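PDB 3VYK: C-type lectin domain family 4, member a4 from Mus musculus, which is a dendritic-cell inhibitory receptor whose C-type lectin domain binds N-glycans bearing bisecting N-acetylglucosamine, with a mannose held on a bound calcium ion. Local coordinates for residues Tyr15-Asp20 with Asn122-Val127; Val41-Ala46 with Asp77-Asn82; Asp96-Val101 with Trp112-Cys117. One frame throughout, in Å; residues are numbered along the deposited sequence. Where two conformers were deposited one is given.

Interaction 1 of 3, residues Tyr15-Asp20 with Asn122-Val127; sequences YFILND and NSVCQV
Tyr-15 runs alongside the side chain of Gln-126, both pointing the same way, with ring and amide planes 38° apart. CG of Gln-126 stands anti to its backbone N (chi1 169°) and the chain stays extended, which carries the amide alongside the ring, NE2 ending 3.1 Å from OH of Tyr-15. The other end of that amide, OE1, is held by the backbone N of Val-41. On the same sheet face, Ile-17 and Val-124 lie side by side; CD1 of Ile-17 is 4.0 Å from CG2 of Val-124, and CG1 of Val-124 is as close to it. The opposite face carries Phe-16, Leu-18, Ser-123 and Cys-125. There CD1 of Leu-18 comes to 3.4 Å from OG of Ser-123, while SG of Cys-125 is bonded to Cys-32. Two bonds between Phe-16 and Cys-125 tie the backbones, Cys-125 N to Phe-16 O measuring 2.9 Å. Leu-18 N to Ser-123 O is also 2.9 Å, but the return bond from Ser-123 N to Leu-18 O is weak at 3.5 Å. With strand directions 160° apart, this is the antiparallel pairing of an N-terminal and a C-terminal strand that closes the C-type lectin fold.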
loop_
_atom_site.group_PDB
_atom_site.type_symbol
_atom_site.label_atom_id
_atom_site.label_comp_id
_atom_site.label_asym_id
_atom_site.label_seq_id
_atom_site.Cartn_x
_atom_site.Cartn_y
_atom_site.Cartn_z
ATOM N N TYR A 15 4.819 8.143 -7.545
ATOM C CA TYR A 15 4.547 7.650 -6.188
ATOM C C TYR A 15 4.799 8.730 -5.147
ATOM O O TYR A 15 5.767 9.472 -5.230
ATOM C CB TYR A 15 5.406 6.412 -5.905
ATOM C CG TYR A 15 5.084 5.274 -6.837
ATOM C CD1 TYR A 15 4.228 4.258 -6.445
ATOM C CD2 TYR A 15 5.618 5.226 -8.130
ATOM C CE1 TYR A 15 3.909 3.218 -7.305
ATOM C CE2 TYR A 15 5.299 4.204 -9.000
ATOM C CZ TYR A 15 4.458 3.190 -8.584
ATOM O OH TYR A 15 4.137 2.168 -9.445
ATOM N N PHE A 16 3.919 8.801 -4.155
ATOM C CA PHE A 16 4.067 9.767 -3.068
ATOM C C PHE A 16 4.032 9.018 -1.750
ATOM O O PHE A 16 3.103 8.243 -1.493
ATOM C CB PHE A 16 2.945 10.806 -3.103
ATOM C CG PHE A 16 3.140 11.936 -2.130
ATOM C CD1 PHE A 16 3.988 12.992 -2.433
ATOM C CD2 PHE A 16 2.479 11.936 -0.905
ATOM C CE1 PHE A 16 4.174 14.033 -1.532
ATOM C CE2 PHE A 16 2.660 12.974 0.003
ATOM C CZ PHE A 16 3.511 14.020 -0.312
ATOM N N ILE A 17 5.047 9.250 -0.924
ATOM C CA ILE A 17 5.152 8.605 0.371
ATOM C C ILE A 17 4.582 9.561 1.405
ATOM O O ILE A 17 5.172 10.608 1.685
ATOM C CB ILE A 17 6.618 8.242 0.718
ATOM C CG1 ILE A 17 7.317 7.535 -0.458
ATOM C CG2 ILE A 17 6.678 7.457 2.029
ATOM C CD1 ILE A 17 6.697 6.217 -0.898
ATOM N N LEU A 18 3.418 9.210 1.941
ATOM C CA LEU A 18 2.696 10.076 2.863
ATOM C C LEU A 18 3.230 9.845 4.273
ATOM O O LEU A 18 2.743 8.973 5.006
ATOM C CB LEU A 18 1.190 9.802 2.767
ATOM C CG LEU A 18 0.224 10.969 2.959
ATOM C CD1 LEU A 18 -1.162 10.593 2.462
ATOM C CD2 LEU A 18 0.184 11.402 4.416
ATOM N N ASN A 19 4.249 10.632 4.622
ATOM C CA ASN A 19 5.007 10.512 5.866
ATOM C C ASN A 19 4.632 11.553 6.924
ATOM O O ASN A 19 4.956 11.371 8.096
ATOM C CB ASN A 19 6.510 10.673 5.587
ATOM C CG ASN A 19 7.175 9.398 5.103
ATOM O OD1 ASN A 19 8.141 9.454 4.341
ATOM N ND2 ASN A 19 6.686 8.249 5.561
ATOM N N ASP A 20 3.984 12.641 6.512
ATOM C CA ASP A 20 3.839 13.818 7.393
ATOM C C ASP A 20 2.743 13.673 8.451
ATOM O O ASP A 20 2.673 14.457 9.407
ATOM C CB ASP A 20 3.690 15.121 6.580
ATOM C CG ASP A 20 2.279 15.342 6.028
ATOM O OD1 ASP A 20 1.360 14.527 6.277
ATOM O OD2 ASP A 20 2.087 16.366 5.335
ATOM N N ASN A 122 0.809 5.592 8.051
ATOM C CA ASN A 122 1.247 6.285 6.849
ATOM C C ASN A 122 0.712 5.548 5.621
ATOM O O ASN A 122 -0.017 4.571 5.758
ATOM C CB ASN A 122 2.761 6.399 6.879
ATOM C CG ASN A 122 3.230 7.206 8.075
ATOM O OD1 ASN A 122 3.036 8.424 8.124
ATOM N ND2 ASN A 122 3.762 6.526 9.076
ATOM N N SER A 123 1.025 6.029 4.427
ATOM C CA SER A 123 0.455 5.421 3.225
ATOM C C SER A 123 1.296 5.781 2.016
ATOM O O SER A 123 2.194 6.626 2.105
ATOM C CB SER A 123 -1.010 5.852 3.032
ATOM O OG SER A 123 -1.143 7.260 2.959
ATOM N N VAL A 124 1.018 5.107 0.901
ATOM C CA VAL A 124 1.657 5.410 -0.386
ATOM C C VAL A 124 0.583 5.663 -1.441
ATOM O O VAL A 124 -0.308 4.831 -1.632
ATOM C CB VAL A 124 2.571 4.252 -0.850
ATOM C CG1 VAL A 124 3.242 4.606 -2.179
ATOM C CG2 VAL A 124 3.634 3.944 0.197
ATOM N N CYS A 125 0.655 6.818 -2.106
ATOM C CA CYS A 125 -0.260 7.164 -3.190
ATOM C C CYS A 125 0.417 6.943 -4.520
ATOM O O CYS A 125 1.644 6.993 -4.626
ATOM C CB CYS A 125 -0.697 8.631 -3.133
ATOM S SG CYS A 125 -1.457 9.166 -1.588
ATOM N N GLN A 126 -0.407 6.716 -5.532
ATOM C CA GLN A 126 0.080 6.411 -6.861
ATOM C C GLN A 126 -0.815 7.047 -7.910
ATOM O O GLN A 126 -2.033 7.063 -7.769
ATOM C CB GLN A 126 0.120 4.902 -7.021
ATOM C CG GLN A 126 0.363 4.405 -8.426
ATOM C CD GLN A 126 0.191 2.916 -8.502
ATOM O OE1 GLN A 126 -0.725 2.368 -7.914
ATOM N NE2 GLN A 126 1.083 2.248 -9.227
ATOM N N VAL A 127 -0.196 7.573 -8.966
ATOM C CA VAL A 127 -0.938 8.116 -10.098
ATOM C C VAL A 127 -0.157 7.838 -11.380
ATOM O O VAL A 127 1.068 7.787 -11.355
ATOM C CB VAL A 127 -1.214 9.633 -9.916
ATOM C CG1 VAL A 127 0.078 10.445 -9.890
ATOM C CG2 VAL A 127 -2.173 10.148 -10.988
#

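Interaction 2 of 3, residues Val41-Ala46 with Asp77-Asn82; sequences VIHSQA and DQTPYN
His-43 turns the edge of its imidazole to Thr-79 and Pro-80, so that both the hydroxyl of the one and the carbonyl of the other lie near the ring plane. NE2 donates to OG1 of Thr-79 over 2.8 Å, with an N-H...O angle of 149° and the acceptor exactly in plane. Next to it on the ring, CE1 sits 3.2 Å from O of Pro-80. The hydroxyl is used twice, since Thr-79 OG1 in turn donates to OD1 of Asp-77 at 2.6 Å, meeting that oxygen on the syn side, somewhat out of the carboxylate plane. A chi1 of 59° places OG1 between the backbone N and carbonyl carbon of Thr-79, where it lies between His-43 NE2 and Asp-77 OD1. Asp-77 OD1 also accepts from the backbone N of Thr-79 at 3.0 Å, from above the carboxylate plane, which makes an Asx turn. Two donors therefore grip one carboxylate oxygen, and the aspartate fixes the hydroxyl that receives the histidine.

The two methyls of Val-41 pack against these polar groups: CG1 is 3.6 Å from OG1 of Thr-79, and CG2 lies 3.8 Å from CG of Asp-77. Near ND1, the other ring nitrogen, a water bridges the segments, donating to O of His-43 and accepting from ND2 of Asn-82, with a weak bond from ND1 of His-43.

The contact lies at the surface, joining the turn before helix 45-53, where Ser-44 is the N-cap, to the long loop after strand 73-75; Trp-75 of that strand meets the His-43 ring at about 60° and also touches Val-41.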
loop_
_atom_site.group_PDB
_atom_site.type_symbol
_atom_site.label_atom_id
_atom_site.label_comp_id
_atom_site.label_asym_id
_atom_site.label_seq_id
_atom_site.Cartn_x
_atom_site.Cartn_y
_atom_site.Cartn_z
ATOM N N VAL A 41 -1.304 0.330 -5.839
ATOM C CA VAL A 41 -1.688 -0.983 -6.319
ATOM C C VAL A 41 -0.421 -1.626 -6.874
ATOM O O VAL A 41 0.215 -1.065 -7.760
ATOM C CB VAL A 41 -2.780 -0.850 -7.410
ATOM C CG1 VAL A 41 -2.982 -2.159 -8.151
ATOM C CG2 VAL A 41 -4.093 -0.369 -6.785
ATOM N N ILE A 42 -0.041 -2.781 -6.330
ATOM C CA ILE A 42 1.293 -3.346 -6.571
ATOM C C ILE A 42 1.181 -4.597 -7.435
ATOM O O ILE A 42 0.554 -5.580 -7.033
ATOM C CB ILE A 42 1.973 -3.661 -5.226
ATOM C CG1 ILE A 42 2.089 -2.387 -4.385
ATOM C CG2 ILE A 42 3.358 -4.267 -5.446
ATOM C CD1 ILE A 42 2.507 -2.633 -2.948
ATOM N N HIS A 43 1.795 -4.561 -8.621
ATOM C CA HIS A 43 1.634 -5.664 -9.575
ATOM C C HIS A 43 2.861 -6.476 -9.887
ATOM O O HIS A 43 2.794 -7.400 -10.694
ATOM C CB HIS A 43 0.969 -5.177 -10.855
ATOM C CG HIS A 43 -0.527 -5.032 -10.738
ATOM N ND1 HIS A 43 -1.333 -6.070 -10.443
ATOM C CD2 HIS A 43 -1.352 -3.920 -10.887
ATOM C CE1 HIS A 43 -2.615 -5.641 -10.402
ATOM N NE2 HIS A 43 -2.622 -4.327 -10.666
ATOM N N SER A 44 3.972 -6.181 -9.220
ATOM C CA SER A 44 5.224 -6.918 -9.440
ATOM C C SER A 44 6.163 -6.731 -8.273
ATOM O O SER A 44 6.025 -5.779 -7.487
ATOM C CB SER A 44 5.923 -6.432 -10.717
ATOM O OG SER A 44 6.345 -5.075 -10.583
ATOM N N GLN A 45 7.136 -7.636 -8.165
ATOM C CA GLN A 45 8.214 -7.455 -7.194
ATOM C C GLN A 45 9.032 -6.197 -7.479
ATOM O O GLN A 45 9.482 -5.542 -6.554
ATOM C CB GLN A 45 9.149 -8.662 -7.077
ATOM C CG GLN A 45 10.116 -8.469 -5.914
ATOM C CD GLN A 45 10.893 -9.704 -5.510
ATOM O OE1 GLN A 45 11.989 -9.595 -4.925
ATOM N NE2 GLN A 45 10.345 -10.875 -5.794
ATOM N N ALA A 46 9.215 -5.856 -8.757
ATOM C CA ALA A 46 9.898 -4.607 -9.097
ATOM C C ALA A 46 9.211 -3.420 -8.444
ATOM O O ALA A 46 9.876 -2.601 -7.837
ATOM C CB ALA A 46 9.985 -4.416 -10.605
ATOM N N ASP A 77 -8.422 -0.263 -7.563
ATOM C CA ASP A 77 -8.640 0.174 -8.950
ATOM C C ASP A 77 -9.263 -0.919 -9.809
ATOM O O ASP A 77 -9.347 -0.783 -11.040
ATOM C CB ASP A 77 -7.349 0.706 -9.579
ATOM C CG ASP A 77 -6.307 -0.373 -9.814
ATOM O OD1 ASP A 77 -6.499 -1.539 -9.417
ATOM O OD2 ASP A 77 -5.270 -0.040 -10.417
ATOM N N GLN A 78 -9.697 -1.994 -9.151
ATOM C CA GLN A 78 -10.360 -3.142 -9.779
ATOM C C GLN A 78 -9.490 -3.940 -10.752
ATOM O O GLN A 78 -10.002 -4.824 -11.451
ATOM C CB GLN A 78 -11.687 -2.734 -10.439
ATOM C CG GLN A 78 -12.768 -2.302 -9.458
ATOM C CD GLN A 78 -13.918 -1.610 -10.157
ATOM O OE1 GLN A 78 -13.804 -0.454 -10.567
ATOM N NE2 GLN A 78 -15.033 -2.315 -10.304
ATOM N N THR A 79 -8.183 -3.662 -10.785
ATOM C CA THR A 79 -7.281 -4.517 -11.557
ATOM C C THR A 79 -7.141 -5.867 -10.849
ATOM O O THR A 79 -7.266 -5.938 -9.629
ATOM C CB THR A 79 -5.903 -3.877 -11.817
ATOM O OG1 THR A 79 -5.267 -3.562 -10.572
ATOM C CG2 THR A 79 -6.048 -2.605 -12.652
ATOM N N PRO A 80 -6.909 -6.950 -11.610
ATOM C CA PRO A 80 -6.960 -8.274 -10.992
ATOM C C PRO A 80 -5.882 -8.499 -9.935
ATOM O O PRO A 80 -4.735 -8.052 -10.097
ATOM C CB PRO A 80 -6.762 -9.231 -12.181
ATOM C CG PRO A 80 -7.111 -8.429 -13.388
ATOM C CD PRO A 80 -6.705 -7.026 -13.069
ATOM N N TYR A 81 -6.270 -9.161 -8.848
ATOM C CA TYR A 81 -5.328 -9.605 -7.828
ATOM C C TYR A 81 -4.556 -10.799 -8.373
ATOM O O TYR A 81 -5.128 -11.864 -8.597
ATOM C CB TYR A 81 -6.087 -9.980 -6.560
ATOM C CG TYR A 81 -5.237 -10.392 -5.387
ATOM C CD1 TYR A 81 -4.453 -9.460 -4.710
ATOM C CD2 TYR A 81 -5.248 -11.705 -4.931
ATOM C CE1 TYR A 81 -3.687 -9.836 -3.618
ATOM C CE2 TYR A 81 -4.491 -12.090 -3.832
ATOM C CZ TYR A 81 -3.719 -11.143 -3.184
ATOM O OH TYR A 81 -2.957 -11.518 -2.097
ATOM N N ASN A 82 -3.262 -10.591 -8.601
ATOM C CA ASN A 82 -2.384 -11.599 -9.178
ATOM C C ASN A 82 -1.649 -12.344 -8.072
ATOM O O ASN A 82 -0.732 -11.797 -7.447
ATOM C CB ASN A 82 -1.385 -10.939 -10.130
ATOM C CG ASN A 82 -0.519 -11.948 -10.869
ATOM O OD1 ASN A 82 -0.648 -13.170 -10.681
ATOM N ND2 ASN A 82 0.357 -11.444 -11.732
HETATM O O HOH W 1 0.375 -8.380 -11.855
#

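Interaction 3 of 3, residues Asp96-Val101 with Trp112-Cys117; sequences DWERCV and WNDIPC. With CA (calcium ion), chain C; MAN (alpha-D-mannopyranose), chain B; NAG (2-acetamido-2-deoxy-beta-D-glucopyranose), chain D; NAG (2-acetamido-2-deoxy-beta-D-glucopyranose), chain E.
Glu-98 and Asp-114 converge on one calcium ion, and the glutamate carboxylate divides its work. OE1 of Glu-98 binds the metal at 2.4 Å, while OE2 accepts a hydrogen bond of 2.7 Å from O6 of the chain E N-acetylglucosamine. Asp-114 meets the calcium twice, through its backbone O and through OD1 at 2.3 Å; CG set between the backbone N and carbonyl carbon (chi1 62°) folds the carboxylate back for this chelation. Its OD2 is turned to Arg-71, in a salt bridge. Asn-113 adds a side-chain ligand, Glu-92 and Asn-94 complete the protein part, and O3 and O4 of the mannose enter the coordination sphere directly, the sugar-binding arrangement of C-type lectins. Beneath the site, Arg-99 and Cys-100 both face Ile-115 in a classic beta bulge, where the antiparallel hairpin 100-106/109-115 begins; Ile-115 N donates to Cys-100 O at 2.9 Å. Cys-100 and Cys-117 close the same end by a disulfide with chi3 99°. In the conformer given, Trp-97 lies side by side with Pro-116, CZ3 at 3.6 Å from CG, with CG of Glu-98 over one indole face toward the rim. CD of Pro-116 approaches C6 of the chain E sugar to 3.5 Å.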
loop_
_atom_site.group_PDB
_atom_site.type_symbol
_atom_site.label_atom_id
_atom_site.label_comp_id
_atom_site.label_asym_id
_atom_site.label_seq_id
_atom_site.Cartn_x
_atom_site.Cartn_y
_atom_site.Cartn_z
ATOM N N ASP A 96 -9.616 -12.177 10.395
ATOM C CA ASP A 96 -10.761 -11.813 9.541
ATOM C C ASP A 96 -11.204 -10.360 9.649
ATOM O O ASP A 96 -11.710 -9.798 8.676
ATOM C CB ASP A 96 -11.968 -12.744 9.773
ATOM C CG ASP A 96 -12.766 -12.385 11.028
ATOM O OD1 ASP A 96 -12.402 -12.856 12.116
ATOM O OD2 ASP A 96 -13.756 -11.636 10.919
ATOM N N TRP A 97 -10.990 -9.789 10.833
ATOM C CA TRP A 97 -11.374 -8.430 11.161
ATOM C C TRP A 97 -10.319 -7.414 10.790
ATOM O O TRP A 97 -10.497 -6.221 11.029
ATOM C CB TRP A 97 -11.732 -8.352 12.648
ATOM C CG TRP A 97 -10.694 -8.990 13.541
ATOM C CD1 TRP A 97 -10.564 -10.336 13.882
ATOM C CD2 TRP A 97 -9.587 -8.320 14.227
ATOM N NE1 TRP A 97 -9.486 -10.532 14.711
ATOM C CE2 TRP A 97 -8.856 -9.363 14.954
ATOM C CE3 TRP A 97 -9.145 -7.011 14.312
ATOM C CZ2 TRP A 97 -7.739 -9.076 15.723
ATOM C CZ3 TRP A 97 -8.020 -6.740 15.087
ATOM C CH2 TRP A 97 -7.336 -7.748 15.775
ATOM N N GLU A 98 -9.224 -7.888 10.188
ATOM C CA GLU A 98 -8.151 -7.045 9.659
ATOM C C GLU A 98 -8.339 -7.033 8.144
ATOM O O GLU A 98 -7.867 -7.939 7.433
ATOM C CB GLU A 98 -6.772 -7.601 10.050
ATOM C CG GLU A 98 -6.477 -7.542 11.552
ATOM C CD GLU A 98 -5.019 -7.857 11.887
ATOM O OE1 GLU A 98 -4.475 -8.901 11.451
ATOM O OE2 GLU A 98 -4.410 -7.037 12.606
ATOM N N ARG A 99 -9.069 -6.038 7.650
ATOM C CA ARG A 99 -9.514 -6.087 6.259
ATOM C C ARG A 99 -8.701 -5.208 5.317
ATOM O O ARG A 99 -8.924 -5.238 4.108
ATOM C CB ARG A 99 -11.006 -5.739 6.167
ATOM C CG ARG A 99 -11.921 -6.722 6.901
ATOM C CD ARG A 99 -13.401 -6.358 6.725
ATOM N NE ARG A 99 -13.604 -4.922 6.904
ATOM C CZ ARG A 99 -13.722 -4.317 8.083
ATOM N NH1 ARG A 99 -13.698 -5.021 9.213
ATOM N NH2 ARG A 99 -13.864 -3.004 8.124
ATOM N N CYS A 100 -7.778 -4.429 5.885
ATOM C CA CYS A 100 -6.883 -3.545 5.144
ATOM C C CYS A 100 -5.462 -4.074 5.273
ATOM O O CYS A 100 -5.208 -5.003 6.041
ATOM C CB CYS A 100 -6.991 -2.115 5.668
ATOM S SG CYS A 100 -8.529 -1.296 5.169
ATOM N N VAL A 101 -4.554 -3.513 4.482
ATOM C CA VAL A 101 -3.196 -4.051 4.365
ATOM C C VAL A 101 -2.164 -2.936 4.433
ATOM O O VAL A 101 -2.309 -1.893 3.764
ATOM C CB VAL A 101 -3.027 -4.820 3.033
ATOM C CG1 VAL A 101 -1.616 -5.408 2.898
ATOM C CG2 VAL A 101 -4.058 -5.929 2.891
ATOM N N TRP A 112 3.810 -7.556 3.598
ATOM C CA TRP A 112 2.427 -7.130 3.808
ATOM C C TRP A 112 1.841 -7.773 5.032
ATOM O O TRP A 112 2.080 -8.954 5.320
ATOM C CB TRP A 112 1.552 -7.537 2.638
ATOM C CG TRP A 112 1.920 -6.987 1.286
ATOM C CD1 TRP A 112 2.854 -6.005 0.955
ATOM C CD2 TRP A 112 1.294 -7.375 0.023
ATOM N NE1 TRP A 112 2.871 -5.805 -0.411
ATOM C CE2 TRP A 112 1.942 -6.580 -1.021
ATOM C CE3 TRP A 112 0.298 -8.283 -0.333
ATOM C CZ2 TRP A 112 1.598 -6.718 -2.371
ATOM C CZ3 TRP A 112 -0.035 -8.406 -1.687
ATOM C CH2 TRP A 112 0.591 -7.629 -2.672
ATOM N N ASN A 113 1.026 -6.998 5.750
ATOM C CA ASN A 113 0.304 -7.511 6.923
ATOM C C ASN A 113 -1.111 -6.976 6.886
ATOM O O ASN A 113 -1.313 -5.790 6.658
ATOM C CB ASN A 113 1.007 -7.066 8.210
ATOM C CG ASN A 113 0.218 -7.404 9.466
ATOM O OD1 ASN A 113 -0.447 -8.438 9.559
ATOM N ND2 ASN A 113 0.327 -6.521 10.464
ATOM N N ASP A 114 -2.087 -7.859 7.089
ATOM C CA ASP A 114 -3.453 -7.386 7.303
ATOM C C ASP A 114 -3.581 -6.754 8.685
ATOM O O ASP A 114 -3.070 -7.294 9.697
ATOM C CB ASP A 114 -4.512 -8.482 7.071
ATOM C CG ASP A 114 -4.382 -9.671 8.014
ATOM O OD1 ASP A 114 -3.256 -9.961 8.497
ATOM O OD2 ASP A 114 -5.430 -10.333 8.226
ATOM N N ILE A 115 -4.242 -5.588 8.674
ATOM C CA ILE A 115 -4.513 -4.807 9.889
ATOM C C ILE A 115 -5.934 -4.203 9.869
ATOM O O ILE A 115 -6.604 -4.182 8.835
ATOM C CB ILE A 115 -3.479 -3.665 10.098
ATOM C CG1 ILE A 115 -3.628 -2.541 9.062
ATOM C CG2 ILE A 115 -2.054 -4.218 10.137
ATOM C CD1 ILE A 115 -3.077 -1.224 9.570
ATOM N N PRO A 116 -6.399 -3.690 11.028
ATOM C CA PRO A 116 -7.686 -3.018 11.009
ATOM C C PRO A 116 -7.617 -1.719 10.216
ATOM O O PRO A 116 -6.661 -0.944 10.351
ATOM C CB PRO A 116 -7.951 -2.748 12.500
ATOM C CG PRO A 116 -7.107 -3.749 13.219
ATOM C CD PRO A 116 -5.855 -3.757 12.394
ATOM N N CYS A 117 -8.619 -1.506 9.373
ATOM C CA CYS A 117 -8.717 -0.310 8.549
ATOM C C CYS A 117 -8.728 0.977 9.370
ATOM O O CYS A 117 -8.259 2.007 8.900
ATOM C CB CYS A 117 -9.957 -0.391 7.644
ATOM S SG CYS A 117 -9.928 -1.826 6.539
HETATM CA CA CA C . -2.345 -9.408 10.568
HETATM C C1 MAN B . 0.046 -7.599 15.554
HETATM C C2 MAN B . -0.700 -7.035 14.342
HETATM C C3 MAN B . -1.309 -8.171 13.508
HETATM C C4 MAN B . -0.225 -9.172 13.143
HETATM C C5 MAN B . 0.467 -9.680 14.426
HETATM C C6 MAN B . 1.604 -10.658 14.121
HETATM O O2 MAN B . 0.243 -6.339 13.549
HETATM O O3 MAN B . -1.893 -7.790 12.258
HETATM O O4 MAN B . -0.897 -10.139 12.336
HETATM O O5 MAN B . 0.991 -8.577 15.156
HETATM O O6 MAN B . 2.097 -11.188 15.348
HETATM C C1 NAG D . 0.436 -4.970 13.894
HETATM C C2 NAG D . 1.777 -4.530 13.289
HETATM C C3 NAG D . 2.032 -3.039 13.509
HETATM C C4 NAG D . 0.806 -2.216 13.108
HETATM C C5 NAG D . -0.476 -2.776 13.734
HETATM C C6 NAG D . -1.732 -2.097 13.205
HETATM C C7 NAG D . 3.333 -6.422 13.182
HETATM C C8 NAG D . 4.326 -7.258 13.926
HETATM N N2 NAG D . 2.797 -5.401 13.850
HETATM O O3 NAG D . 3.136 -2.642 12.717
HETATM O O4 NAG D . 0.975 -0.874 13.492
HETATM O O5 NAG D . -0.607 -4.145 13.402
HETATM O O6 NAG D . -2.046 -0.921 13.921
HETATM O O7 NAG D . 3.031 -6.692 12.011
HETATM C C1 NAG E . -2.008 -5.174 18.249
HETATM C C2 NAG E . -1.635 -3.729 18.562
HETATM C C3 NAG E . -2.819 -2.808 18.273
HETATM C C4 NAG E . -3.396 -3.045 16.874
HETATM C C5 NAG E . -3.617 -4.540 16.654
HETATM C C6 NAG E . -4.077 -4.846 15.230
HETATM C C7 NAG E . 0.028 -3.543 20.359
HETATM C C8 NAG E . 0.231 -3.422 21.844
HETATM N N2 NAG E . -1.247 -3.604 19.962
HETATM O O3 NAG E . -2.379 -1.475 18.397
HETATM O O4 NAG E . -4.617 -2.346 16.755
HETATM O O5 NAG E . -2.431 -5.284 16.900
HETATM O O6 NAG E . -4.567 -6.167 15.159
HETATM O O7 NAG E . 1.004 -3.590 19.607
HETATM O O HOH W 2 -10.526 -3.814 9.191
#

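How the interactions relate
Interactions 1 and 3 are buried and both reach the same sheet, yet they lie on opposite sides of the chain's centre, their centres about 18 Å apart. Interaction 1 is a regular strand pairing with mainly apolar side chains, whereas interaction 3 begins as a bulged hairpin and turns its carboxylates and amide outward to metal and sugar. Interaction 2 is a surface contact between irregular segments and relies on a relay of side-chain bonds and a water. It touches both others: the Gln-126 side chain joins it to interaction 1, and CD1 of Ile-42 packs 4.1 Å from NE1 of Trp-112 in interaction 3. Along the sequence, 15-20 and 122-127 enclose the other two pairs.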